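Local coordinates for alpha-1,3-glucanase (Streptomyces thermodiastaticus, PDB 7C7D), which hydrolyses alpha-1,3-glucan, acting as a thermostable glycosidase of family GH87, at residues N356-A361 with W382-D388; D56-T60 with N344-L348; S274-D278 with S304-F308. All coordinates share one frame; numbering follows the deposited sequence. Where two conformers were deposited one is given.

Overall arrangement
Contacts 1 and 3 belong to the same parallel sheet of the beta-helix: contact 3 joins the start of strand 277-279, and the turn before it, to the loop leading into strand 309-311, the first two strands of that sheet, and contact 1 lies where strands 355-357 and 379-382 run out into loops. Their centres are 19 Å apart, and their nearest atoms about 9 Å. Contact 2 has another role, bringing the start of the N-terminal beta domain against strand 341-348 of the helix; its centre lies 26 Å from that of contact 1 and 22 Å from that of contact 3. Its Phe59 side chain lies about 13 Å from the calcium ion, too far to touch it.

Contact 1: residues N356-A361 with W382-D388; sequences NLNGTA and WSLYAPD
Asp388 reaches across to the turn that follows Leu357, its carboxyl group presented to backbone. OD1 accepts the N-H of Ala361 at 3.1 Å on its anti side, 27° out of the plane of the carboxyl group, while OD2 lies 3.4 Å from Leu357 CB. The carboxyl carbon CG stands anti to the carbonyl carbon (chi1 -66°), and this swings both oxygens over the turn. With an alanine here, the Ala361 N-H would probably lose this acceptor and the turn around Gly359 would be freer to shift. Behind Asp388, Ser383 OG receives the Asp388 N-H at 2.9 Å and fixes the loop that carries the acid. Two backbone bonds complete the grip: Trp382 N to Leu357 O at 2.9 Å, and Thr360 N to Ala386 O at 3.0 Å. Between them a glycine is needed at Gly359, where a side chain would run into Leu384 O and the preceding carbonyl. The modelled Asn358 amide runs alongside the Trp382 indole in the same direction, the two planes only 5° apart. Leu384 CG lies over one indole face, 3.4 Å above its plane and toward the rim, and NE1 bonds to Lys438 O. A buried apolar chain suits position 357 because it packs on Leu333 and Met381. Strand 355-357 lies between the parallel strands 331-333 and 379-382, on successive turns of the beta-helix.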
ATOM      1  N   ASN A 356       4.520  -8.173   3.140  1.00 10.60           N
ATOM      2  CA  ASN A 356       5.258  -8.192   4.392  1.00 11.11           C
ATOM      3  C   ASN A 356       6.473  -9.091   4.242  1.00 11.26           C
ATOM      4  O   ASN A 356       6.339 -10.268   3.901  1.00 12.94           O
ATOM      5  CB  ASN A 356       4.370  -8.693   5.532  1.00 14.09           C
ATOM      6  CG  ASN A 356       4.963  -8.406   6.895  1.00 18.12           C
ATOM      7  OD1 ASN A 356       6.178  -8.299   7.041  1.00 20.43           O
ATOM      8  ND2 ASN A 356       4.108  -8.249   7.896  1.00 21.08           N
ATOM      9  N   LEU A 357       7.659  -8.537   4.490  1.00 11.15           N
ATOM     10  CA  LEU A 357       8.872  -9.344   4.601  1.00 11.68           C
ATOM     11  C   LEU A 357       8.966  -9.767   6.057  1.00 12.57           C
ATOM     12  O   LEU A 357       9.525  -9.064   6.900  1.00 12.36           O
ATOM     13  CB  LEU A 357      10.100  -8.556   4.164  1.00 12.78           C
ATOM     14  CG  LEU A 357      10.075  -7.990   2.743  1.00 12.68           C
ATOM     15  CD1 LEU A 357      11.402  -7.311   2.426  1.00 13.74           C
ATOM     16  CD2 LEU A 357       9.778  -9.079   1.728  1.00 13.39           C
ATOM     17  N   ASN A 358       8.390 -10.928   6.364  1.00 13.11           N
ATOM     18  CA  ASN A 358       8.307 -11.397   7.749  0.70 14.21           C
ATOM     19  C   ASN A 358       9.512 -12.278   8.085  1.00 15.11           C
ATOM     20  O   ASN A 358       9.415 -13.486   8.297  1.00 17.48           O
ATOM     21  CB  ASN A 358       6.982 -12.112   7.997  0.70 17.53           C
ATOM     22  CG  ASN A 358       6.738 -12.399   9.467  0.70 21.24           C
ATOM     23  OD1 ASN A 358       7.372 -11.808  10.345  0.70 24.48           O
ATOM     24  ND2 ASN A 358       5.817 -13.309   9.743  0.70 23.08           N
ATOM     25  N   GLY A 359      10.664 -11.633   8.141  1.00 14.52           N
ATOM     26  CA  GLY A 359      11.900 -12.248   8.604  1.00 14.16           C
ATOM     27  C   GLY A 359      12.691 -12.905   7.495  1.00 13.48           C
ATOM     28  O   GLY A 359      12.155 -13.353   6.479  1.00 14.40           O
ATOM     29  N   THR A 360      14.011 -12.935   7.689  1.00 14.01           N
ATOM     30  CA  THR A 360      14.946 -13.727   6.898  1.00 14.75           C
ATOM     31  C   THR A 360      15.180 -13.170   5.496  1.00 13.28           C
ATOM     32  O   THR A 360      15.944 -13.767   4.732  1.00 14.66           O
ATOM     33  CB  THR A 360      14.540 -15.214   6.825  1.00 17.17           C
ATOM     34  OG1 THR A 360      14.007 -15.627   8.089  1.00 19.44           O
ATOM     35  CG2 THR A 360      15.725 -16.110   6.471  1.00 18.52           C
ATOM     36  N   ALA A 361      14.553 -12.052   5.128  1.00 13.21           N
ATOM     37  CA  ALA A 361      14.680 -11.532   3.774  1.00 13.25           C
ATOM     38  C   ALA A 361      16.059 -10.915   3.582  1.00 12.98           C
ATOM     39  O   ALA A 361      16.514 -10.123   4.411  1.00 14.96           O
ATOM     40  CB  ALA A 361      13.597 -10.487   3.513  1.00 13.22           C
ATOM     41  N   TRP A 382       8.979  -7.063   8.967  1.00 13.12           N
ATOM     42  CA  TRP A 382       8.854  -7.446  10.367  1.00 14.52           C
ATOM     43  C   TRP A 382       9.924  -8.489  10.638  1.00 14.31           C
ATOM     44  O   TRP A 382       9.796  -9.639  10.212  1.00 15.50           O
ATOM     45  CB  TRP A 382       7.457  -7.988  10.646  1.00 17.03           C
ATOM     46  CG  TRP A 382       7.203  -8.341  12.075  1.00 19.02           C
ATOM     47  CD1 TRP A 382       7.867  -7.878  13.174  1.00 18.76           C
ATOM     48  CD2 TRP A 382       6.205  -9.245  12.556  1.00 21.76           C
ATOM     49  NE1 TRP A 382       7.341  -8.446  14.316  1.00 21.19           N
ATOM     50  CE2 TRP A 382       6.317  -9.287  13.961  1.00 22.47           C
ATOM     51  CE3 TRP A 382       5.224 -10.022  11.933  1.00 24.69           C
ATOM     52  CZ2 TRP A 382       5.483 -10.078  14.752  1.00 26.02           C
ATOM     53  CZ3 TRP A 382       4.397 -10.806  12.718  1.00 26.25           C
ATOM     54  CH2 TRP A 382       4.532 -10.829  14.112  1.00 27.46           C
ATOM     55  N   SER A 383      10.984  -8.084  11.333  1.00 14.07           N
ATOM     56  CA  SER A 383      12.175  -8.926  11.479  1.00 14.56           C
ATOM     57  C   SER A 383      12.035  -9.893  12.655  1.00 15.03           C
ATOM     58  O   SER A 383      12.761  -9.843  13.648  1.00 15.73           O
ATOM     59  CB  SER A 383      13.424  -8.065  11.577  1.00 14.61           C
ATOM     60  OG  SER A 383      13.803  -7.624  10.283  1.00 14.86           O
ATOM     61  N   LEU A 384      11.077 -10.800  12.504  1.00 16.83           N
ATOM     62  CA  LEU A 384      10.965 -11.963  13.370  1.00 18.66           C
ATOM     63  C   LEU A 384      11.866 -13.073  12.847  1.00 18.33           C
ATOM     64  O   LEU A 384      12.104 -13.182  11.641  1.00 20.07           O
ATOM     65  CB  LEU A 384       9.533 -12.485  13.331  1.00 23.40           C
ATOM     66  CG  LEU A 384       8.467 -11.953  14.283  1.00 28.01           C
ATOM     67  CD1 LEU A 384       7.359 -12.988  14.389  1.00 29.67           C
ATOM     68  CD2 LEU A 384       9.037 -11.637  15.654  1.00 29.70           C
ATOM     69  N   TYR A 385      12.358 -13.902  13.769  1.00 20.31           N
ATOM     70  CA  TYR A 385      13.150 -15.100  13.469  1.00 22.66           C
ATOM     71  C   TYR A 385      14.575 -14.777  13.034  1.00 22.47           C
ATOM     72  O   TYR A 385      15.539 -15.288  13.613  1.00 24.86           O
ATOM     73  CB  TYR A 385      12.476 -16.018  12.433  1.00 27.61           C
ATOM     74  CG  TYR A 385      10.978 -16.168  12.582  1.00 32.38           C
ATOM     75  CD1 TYR A 385      10.427 -16.745  13.715  1.00 34.72           C
ATOM     76  CD2 TYR A 385      10.116 -15.738  11.580  1.00 35.57           C
ATOM     77  CE1 TYR A 385       9.054 -16.888  13.850  1.00 37.28           C
ATOM     78  CE2 TYR A 385       8.747 -15.871  11.706  1.00 38.17           C
ATOM     79  CZ  TYR A 385       8.220 -16.449  12.843  1.00 39.24           C
ATOM     80  OH  TYR A 385       6.857 -16.584  12.970  1.00 41.14           O
ATOM     81  N   ALA A 386      14.716 -13.952  12.002  1.00 20.48           N
ATOM     82  CA  ALA A 386      16.014 -13.547  11.487  1.00 19.01           C
ATOM     83  C   ALA A 386      15.838 -12.163  10.893  1.00 17.94           C
ATOM     84  O   ALA A 386      14.769 -11.860  10.351  1.00 18.70           O
ATOM     85  CB  ALA A 386      16.511 -14.508  10.398  1.00 20.00           C
ATOM     86  N   PRO A 387      16.846 -11.303  10.979  1.00 17.45           N
ATOM     87  CA  PRO A 387      16.670  -9.933  10.488  1.00 17.08           C
ATOM     88  C   PRO A 387      16.497  -9.884   8.977  1.00 15.62           C
ATOM     89  O   PRO A 387      17.223 -10.537   8.226  1.00 17.83           O
ATOM     90  CB  PRO A 387      17.964  -9.231  10.920  1.00 18.84           C
ATOM     91  CG  PRO A 387      18.960 -10.342  11.083  1.00 20.39           C
ATOM     92  CD  PRO A 387      18.172 -11.516  11.587  1.00 19.43           C
ATOM     93  N   ASP A 388      15.528  -9.093   8.527  1.00 13.30           N
ATOM     94  CA  ASP A 388      15.565  -8.652   7.143  1.00 12.89           C
ATOM     95  C   ASP A 388      16.810  -7.786   6.994  1.00 13.32           C
ATOM     96  O   ASP A 388      17.065  -6.910   7.824  1.00 14.18           O
ATOM     97  CB  ASP A 388      14.333  -7.816   6.823  1.00 12.72           C
ATOM     98  CG  ASP A 388      13.028  -8.610   6.868  1.00 12.55           C
ATOM     99  OD1 ASP A 388      13.030  -9.856   6.795  1.00 13.68           O
ATOM    100  OD2 ASP A 388      11.975  -7.947   6.968  1.00 13.73           O
TER

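Contact 2: residues D56-T60 with N344-L348; sequences DLPFT and NNRIL
Arg346 brings its guanidinium group up against Pro58 and Phe59, and here the contact is close. Phe59 CE2 sits over one face of the guanidinium, 3.5 Å above its plane and displaced toward the rim; the side chains run past each other in opposite directions, and with the planes 57° apart they do not stack flat. Pro58 and Arg346 approach each other from opposite directions, Pro58 CG meeting Arg346 NH2 at 3.3 Å at the guanidinium edge. The bend of the arginine at chi2 (-69°) turns the chain toward this pair. Phe59 holds its ring between the backbone N and the carbonyl carbon (chi1 70°), directing it at Arg346, and meets Phe370 edge-to-face. A long, flat, charged side chain suits the place, since it can lie against rings while NH2 makes a salt bridge to Glu196, outside the two segments.

The other end is looser. Leu57 CD2 approaches Arg346 NE only to 4.2 Å, and Asp56 and Asn344, both exposed, are joined through water: it donates to Asp56 O at 2.8 Å and, in the modelled conformer, accepts from Asn344 ND2 at 3.1 Å. No direct hydrogen bond links the two segments. Such a meeting is that of a domain interface, where the N-terminal beta domain sits on the parallel beta-helix of the pectate lyase-like type.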
ATOM      1  N   ASP A  56       6.906   4.510 -11.279  1.00 16.27           N
ATOM      2  CA  ASP A  56       6.757   4.861 -12.686  1.00 20.88           C
ATOM      3  C   ASP A  56       5.629   3.991 -13.221  1.00 22.40           C
ATOM      4  O   ASP A  56       5.801   2.787 -13.424  1.00 24.98           O
ATOM      5  CB  ASP A  56       8.067   4.596 -13.420  1.00 25.81           C
ATOM      6  CG  ASP A  56       8.021   5.008 -14.873  1.00 33.12           C
ATOM      7  OD1 ASP A  56       7.095   5.753 -15.255  1.00 36.48           O
ATOM      8  OD2 ASP A  56       8.934   4.610 -15.632  1.00 36.66           O
ATOM      9  N   LEU A  57       4.459   4.595 -13.425  1.00 22.32           N
ATOM     10  CA  LEU A  57       3.254   3.846 -13.718  1.00 22.77           C
ATOM     11  C   LEU A  57       2.679   4.247 -15.067  1.00 20.67           C
ATOM     12  O   LEU A  57       2.674   5.431 -15.412  1.00 22.64           O
ATOM     13  CB  LEU A  57       2.189   4.108 -12.648  1.00 24.75           C
ATOM     14  CG  LEU A  57       2.561   3.674 -11.232  1.00 25.98           C
ATOM     15  CD1 LEU A  57       1.707   4.391 -10.192  1.00 26.32           C
ATOM     16  CD2 LEU A  57       2.427   2.161 -11.081  1.00 26.40           C
ATOM     17  N   PRO A  58       2.161   3.286 -15.830  1.00 21.18           N
ATOM     18  CA  PRO A  58       1.573   3.594 -17.140  1.00 20.87           C
ATOM     19  C   PRO A  58       0.127   4.051 -17.038  1.00 19.42           C
ATOM     20  O   PRO A  58      -0.652   3.845 -17.973  1.00 22.05           O
ATOM     21  CB  PRO A  58       1.658   2.244 -17.861  1.00 22.70           C
ATOM     22  CG  PRO A  58       1.432   1.255 -16.740  1.00 23.06           C
ATOM     23  CD  PRO A  58       2.147   1.840 -15.543  1.00 23.12           C
ATOM     24  N   PHE A  59      -0.257   4.641 -15.906  1.00 19.58           N
ATOM     25  CA  PHE A  59      -1.597   5.187 -15.742  1.00 18.17           C
ATOM     26  C   PHE A  59      -1.528   6.519 -15.011  1.00 17.85           C
ATOM     27  O   PHE A  59      -0.554   6.822 -14.314  1.00 19.86           O
ATOM     28  CB  PHE A  59      -2.580   4.214 -15.050  1.00 17.60           C
ATOM     29  CG  PHE A  59      -2.312   3.976 -13.581  1.00 17.38           C
ATOM     30  CD1 PHE A  59      -2.802   4.845 -12.610  1.00 17.06           C
ATOM     31  CD2 PHE A  59      -1.625   2.845 -13.170  1.00 18.54           C
ATOM     32  CE1 PHE A  59      -2.582   4.605 -11.259  1.00 17.78           C
ATOM     33  CE2 PHE A  59      -1.400   2.598 -11.819  1.00 17.94           C
ATOM     34  CZ  PHE A  59      -1.877   3.480 -10.863  1.00 17.39           C
ATOM     35  N   THR A  60      -2.589   7.308 -15.169  1.00 17.69           N
ATOM     36  CA  THR A  60      -2.753   8.562 -14.449  1.00 18.21           C
ATOM     37  C   THR A  60      -4.107   8.557 -13.762  1.00 17.31           C
ATOM     38  O   THR A  60      -5.119   8.201 -14.376  1.00 18.73           O
ATOM     39  CB  THR A  60      -2.641   9.750 -15.402  1.00 21.35           C
ATOM     40  OG1 THR A  60      -1.318   9.782 -15.938  1.00 24.50           O
ATOM     41  CG2 THR A  60      -2.906  11.055 -14.675  1.00 22.96           C
ATOM     42  N   ASN A 344       6.762  -3.524 -10.508  1.00 12.19           N
ATOM     43  CA  ASN A 344       5.779  -3.223 -11.551  0.68 12.70           C
ATOM     44  C   ASN A 344       4.502  -4.039 -11.383  1.00 12.34           C
ATOM     45  O   ASN A 344       3.952  -4.570 -12.350  1.00 13.24           O
ATOM     46  CB  ASN A 344       6.360  -3.385 -12.956  0.68 14.80           C
ATOM     47  CG  ASN A 344       7.577  -2.524 -13.173  0.68 16.97           C
ATOM     48  OD1 ASN A 344       8.675  -3.031 -13.393  0.68 22.61           O
ATOM     49  ND2 ASN A 344       7.394  -1.213 -13.099  0.68 16.84           N
ATOM     50  N   ASN A 345       4.023  -4.134 -10.145  1.00 11.54           N
ATOM     51  CA  ASN A 345       2.782  -4.829  -9.840  1.00 11.54           C
ATOM     52  C   ASN A 345       1.763  -3.843  -9.290  1.00 10.90           C
ATOM     53  O   ASN A 345       2.102  -2.741  -8.853  1.00 11.60           O
ATOM     54  CB  ASN A 345       2.997  -5.929  -8.801  1.00 12.06           C
ATOM     55  CG  ASN A 345       4.088  -6.893  -9.198  1.00 11.22           C
ATOM     56  OD1 ASN A 345       3.938  -7.646 -10.152  1.00 12.19           O
ATOM     57  ND2 ASN A 345       5.198  -6.869  -8.471  1.00 11.74           N
ATOM     58  N   ARG A 346       0.505  -4.271  -9.312  1.00 11.45           N
ATOM     59  CA  ARG A 346      -0.589  -3.590  -8.641  1.00 11.55           C
ATOM     60  C   ARG A 346      -1.106  -4.513  -7.554  1.00 11.90           C
ATOM     61  O   ARG A 346      -1.355  -5.697  -7.811  1.00 13.80           O
ATOM     62  CB  ARG A 346      -1.734  -3.277  -9.604  1.00 13.84           C
ATOM     63  CG  ARG A 346      -1.290  -2.789 -10.952  1.00 15.51           C
ATOM     64  CD  ARG A 346      -0.660  -1.409 -10.867  1.00 15.31           C
ATOM     65  NE  ARG A 346      -0.031  -1.080 -12.142  1.00 18.02           N
ATOM     66  CZ  ARG A 346      -0.710  -0.745 -13.237  1.00 18.83           C
ATOM     67  NH1 ARG A 346      -2.034  -0.657 -13.200  1.00 19.45           N
ATOM     68  NH2 ARG A 346      -0.066  -0.497 -14.367  1.00 19.58           N
ATOM     69  N   ILE A 347      -1.249  -3.982  -6.343  1.00 11.33           N
ATOM     70  CA  ILE A 347      -1.809  -4.727  -5.225  1.00 10.65           C
ATOM     71  C   ILE A 347      -2.954  -3.881  -4.683  1.00 11.02           C
ATOM     72  O   ILE A 347      -2.726  -2.801  -4.121  1.00 11.85           O
ATOM     73  CB  ILE A 347      -0.763  -5.036  -4.141  1.00 11.78           C
ATOM     74  CG1 ILE A 347       0.409  -5.811  -4.752  1.00 13.75           C
ATOM     75  CG2 ILE A 347      -1.390  -5.845  -3.008  1.00 13.84           C
ATOM     76  CD1 ILE A 347       1.611  -5.980  -3.827  1.00 14.66           C
ATOM     77  N   LEU A 348      -4.187  -4.356  -4.872  1.00 11.68           N
ATOM     78  CA  LEU A 348      -5.379  -3.566  -4.605  1.00 11.94           C
ATOM     79  C   LEU A 348      -6.334  -4.369  -3.746  1.00 10.84           C
ATOM     80  O   LEU A 348      -6.508  -5.574  -3.956  1.00 12.29           O
ATOM     81  CB  LEU A 348      -6.125  -3.235  -5.895  1.00 14.35           C
ATOM     82  CG  LEU A 348      -5.256  -2.679  -7.010  1.00 17.67           C
ATOM     83  CD1 LEU A 348      -6.056  -2.588  -8.278  1.00 20.66           C
ATOM     84  CD2 LEU A 348      -4.747  -1.323  -6.608  1.00 18.17           C
TER
HETATM   85  O   HOH W   1       4.653   0.312 -12.834  1.00 35.13           O

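Contact 3: residues S274-D278 with S304-F308; sequences SHFID and SPDNF
Asn307 O is gripped from the opposing segment and by solvent: Phe276 N donates to it at 3.2 Å, nearly in line with the carbonyl bond, and a water donates at 2.9 Å. That water also donates to Ile277 O, so it bridges the two backbones. One residue further on, Ile277 N bonds to Phe308 O at 3.0 Å, the N-H...O angle nearly straight at 163°. These two bonds lead into the parallel pairing of strand 277-279 with strand 309-311, on neighbouring turns of the right-handed parallel beta-helix expected of the pectate lyase-like family. Phe276 and Phe308 lie side by side and point the same way into the coil, where both pack on Val293. Their rings meet rim to rim, centroids 6.0 Å apart and planes 16° apart, and large apolar residues suit this buried place. Toward the outside, His275 NE2 donates to Asp278 OD2 at 2.7 Å; the bond uses the anti lone pair of OD2, and that oxygen lies almost in the imidazole plane. With CG anti to the backbone N (chi1 -170°), the imidazole also brings CD2 to 3.1 Å from Pro305 O. The proline ring crosses this pair obliquely, its CG 3.6 Å from Asp278 OD2, while Asp278 OD1 is bonded by Asn310 ND2.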
ATOM      1  N   SER A 274      -7.782 -17.663  -3.896  1.00 13.35           N
ATOM      2  CA  SER A 274      -7.559 -17.043  -2.601  1.00 13.49           C
ATOM      3  C   SER A 274      -6.436 -17.720  -1.827  1.00 12.69           C
ATOM      4  O   SER A 274      -6.281 -17.467  -0.631  1.00 13.86           O
ATOM      5  CB  SER A 274      -8.859 -17.036  -1.788  1.00 13.92           C
ATOM      6  OG  SER A 274      -9.870 -16.300  -2.458  1.00 13.99           O
ATOM      7  N   HIS A 275      -5.649 -18.577  -2.482  1.00 12.44           N
ATOM      8  CA  HIS A 275      -4.599 -19.346  -1.821  1.00 12.73           C
ATOM      9  C   HIS A 275      -3.682 -19.884  -2.910  1.00 13.02           C
ATOM     10  O   HIS A 275      -3.649 -21.090  -3.167  1.00 14.05           O
ATOM     11  CB  HIS A 275      -5.239 -20.494  -1.029  1.00 13.07           C
ATOM     12  CG  HIS A 275      -4.300 -21.222  -0.119  1.00 12.43           C
ATOM     13  ND1 HIS A 275      -4.504 -22.533   0.247  1.00 12.85           N
ATOM     14  CD2 HIS A 275      -3.174 -20.823   0.519  1.00 12.52           C
ATOM     15  CE1 HIS A 275      -3.542 -22.915   1.068  1.00 13.65           C
ATOM     16  NE2 HIS A 275      -2.721 -21.896   1.251  1.00 13.83           N
ATOM     17  N   PHE A 276      -2.954 -18.993  -3.582  1.00 12.70           N
ATOM     18  CA  PHE A 276      -2.347 -19.347  -4.861  1.00 12.86           C
ATOM     19  C   PHE A 276      -1.054 -20.143  -4.696  1.00 12.71           C
ATOM     20  O   PHE A 276      -0.961 -21.288  -5.152  1.00 13.99           O
ATOM     21  CB  PHE A 276      -2.148 -18.092  -5.716  1.00 12.98           C
ATOM     22  CG  PHE A 276      -1.550 -18.365  -7.062  1.00 13.27           C
ATOM     23  CD1 PHE A 276      -2.217 -19.150  -7.991  1.00 14.81           C
ATOM     24  CD2 PHE A 276      -0.313 -17.850  -7.394  1.00 14.42           C
ATOM     25  CE1 PHE A 276      -1.663 -19.398  -9.234  1.00 14.94           C
ATOM     26  CE2 PHE A 276       0.250 -18.096  -8.632  1.00 14.96           C
ATOM     27  CZ  PHE A 276      -0.425 -18.872  -9.555  1.00 15.67           C
ATOM     28  N   ILE A 277      -0.037 -19.553  -4.065  1.00 12.90           N
ATOM     29  CA  ILE A 277       1.212 -20.244  -3.762  1.00 12.43           C
ATOM     30  C   ILE A 277       1.397 -20.243  -2.253  1.00 12.61           C
ATOM     31  O   ILE A 277       1.290 -19.191  -1.615  1.00 12.43           O
ATOM     32  CB  ILE A 277       2.416 -19.594  -4.471  1.00 13.43           C
ATOM     33  CG1 ILE A 277       2.345 -19.862  -5.977  1.00 14.75           C
ATOM     34  CG2 ILE A 277       3.734 -20.103  -3.892  1.00 15.41           C
ATOM     35  CD1 ILE A 277       3.312 -19.005  -6.797  1.00 16.01           C
ATOM     36  N   ASP A 278       1.668 -21.419  -1.686  1.00 12.51           N
ATOM     37  CA  ASP A 278       1.874 -21.543  -0.245  1.00 12.75           C
ATOM     38  C   ASP A 278       2.927 -22.622  -0.031  1.00 12.76           C
ATOM     39  O   ASP A 278       2.650 -23.815  -0.211  1.00 13.99           O
ATOM     40  CB  ASP A 278       0.553 -21.893   0.444  1.00 13.82           C
ATOM     41  CG  ASP A 278       0.626 -21.824   1.961  1.00 13.79           C
ATOM     42  OD1 ASP A 278       1.730 -21.643   2.516  1.00 14.52           O
ATOM     43  OD2 ASP A 278      -0.440 -21.952   2.603  1.00 15.36           O
ATOM     44  N   SER A 304      -5.449 -17.729   8.682  1.00 19.06           N
ATOM     45  CA  SER A 304      -5.662 -18.390   7.404  1.00 17.91           C
ATOM     46  C   SER A 304      -4.772 -17.781   6.331  1.00 15.80           C
ATOM     47  O   SER A 304      -4.754 -16.553   6.173  1.00 16.31           O
ATOM     48  CB  SER A 304      -7.128 -18.272   6.981  1.00 18.63           C
ATOM     49  OG  SER A 304      -7.413 -19.192   5.945  1.00 19.88           O
ATOM     50  N   PRO A 305      -4.029 -18.592   5.568  1.00 14.49           N
ATOM     51  CA  PRO A 305      -3.099 -18.063   4.551  1.00 14.10           C
ATOM     52  C   PRO A 305      -3.814 -17.703   3.252  1.00 12.65           C
ATOM     53  O   PRO A 305      -3.518 -18.238   2.189  1.00 13.65           O
ATOM     54  CB  PRO A 305      -2.128 -19.235   4.370  1.00 15.60           C
ATOM     55  CG  PRO A 305      -3.001 -20.447   4.564  1.00 16.15           C
ATOM     56  CD  PRO A 305      -3.942 -20.062   5.684  1.00 15.51           C
ATOM     57  N   ASP A 306      -4.757 -16.764   3.339  1.00 12.65           N
ATOM     58  CA  ASP A 306      -5.639 -16.434   2.216  1.00 12.49           C
ATOM     59  C   ASP A 306      -4.974 -15.430   1.276  1.00 12.31           C
ATOM     60  O   ASP A 306      -5.509 -14.361   0.988  1.00 12.79           O
ATOM     61  CB  ASP A 306      -6.958 -15.864   2.719  1.00 14.61           C
ATOM     62  CG  ASP A 306      -7.644 -16.752   3.719  1.00 16.02           C
ATOM     63  OD1 ASP A 306      -7.545 -17.994   3.591  1.00 17.94           O
ATOM     64  OD2 ASP A 306      -8.300 -16.197   4.630  1.00 18.29           O
ATOM     65  N   ASN A 307      -3.811 -15.820   0.771  1.00 11.64           N
ATOM     66  CA  ASN A 307      -2.856 -14.886   0.196  1.00 11.50           C
ATOM     67  C   ASN A 307      -2.515 -15.269  -1.239  1.00 11.71           C
ATOM     68  O   ASN A 307      -2.768 -16.389  -1.683  1.00 13.11           O
ATOM     69  CB  ASN A 307      -1.587 -14.885   1.052  1.00 11.64           C
ATOM     70  CG  ASN A 307      -1.875 -14.510   2.495  1.00 11.36           C
ATOM     71  OD1 ASN A 307      -2.829 -13.789   2.765  1.00 12.08           O
ATOM     72  ND2 ASN A 307      -1.052 -14.982   3.425  1.00 12.79           N
ATOM     73  N   PHE A 308      -1.932 -14.318  -1.976  1.00 11.39           N
ATOM     74  CA  PHE A 308      -1.395 -14.633  -3.300  1.00 11.39           C
ATOM     75  C   PHE A 308      -0.111 -15.455  -3.179  1.00 11.22           C
ATOM     76  O   PHE A 308      -0.019 -16.559  -3.726  1.00 12.40           O
ATOM     77  CB  PHE A 308      -1.242 -13.337  -4.116  1.00 11.86           C
ATOM     78  CG  PHE A 308      -0.158 -13.359  -5.173  1.00 12.80           C
ATOM     79  CD1 PHE A 308      -0.171 -14.277  -6.221  1.00 13.31           C
ATOM     80  CD2 PHE A 308       0.866 -12.423  -5.135  1.00 12.39           C
ATOM     81  CE1 PHE A 308       0.827 -14.267  -7.199  1.00 13.83           C
ATOM     82  CE2 PHE A 308       1.857 -12.401  -6.108  1.00 12.98           C
ATOM     83  CZ  PHE A 308       1.846 -13.316  -7.141  1.00 13.03           C
TER
HETATM   84  O   HOH W   2      -8.512 -18.839   1.287  1.00 32.94           O
HETATM   85  O   HOH W   3      -1.107 -18.313  -0.392  1.00 14.74           O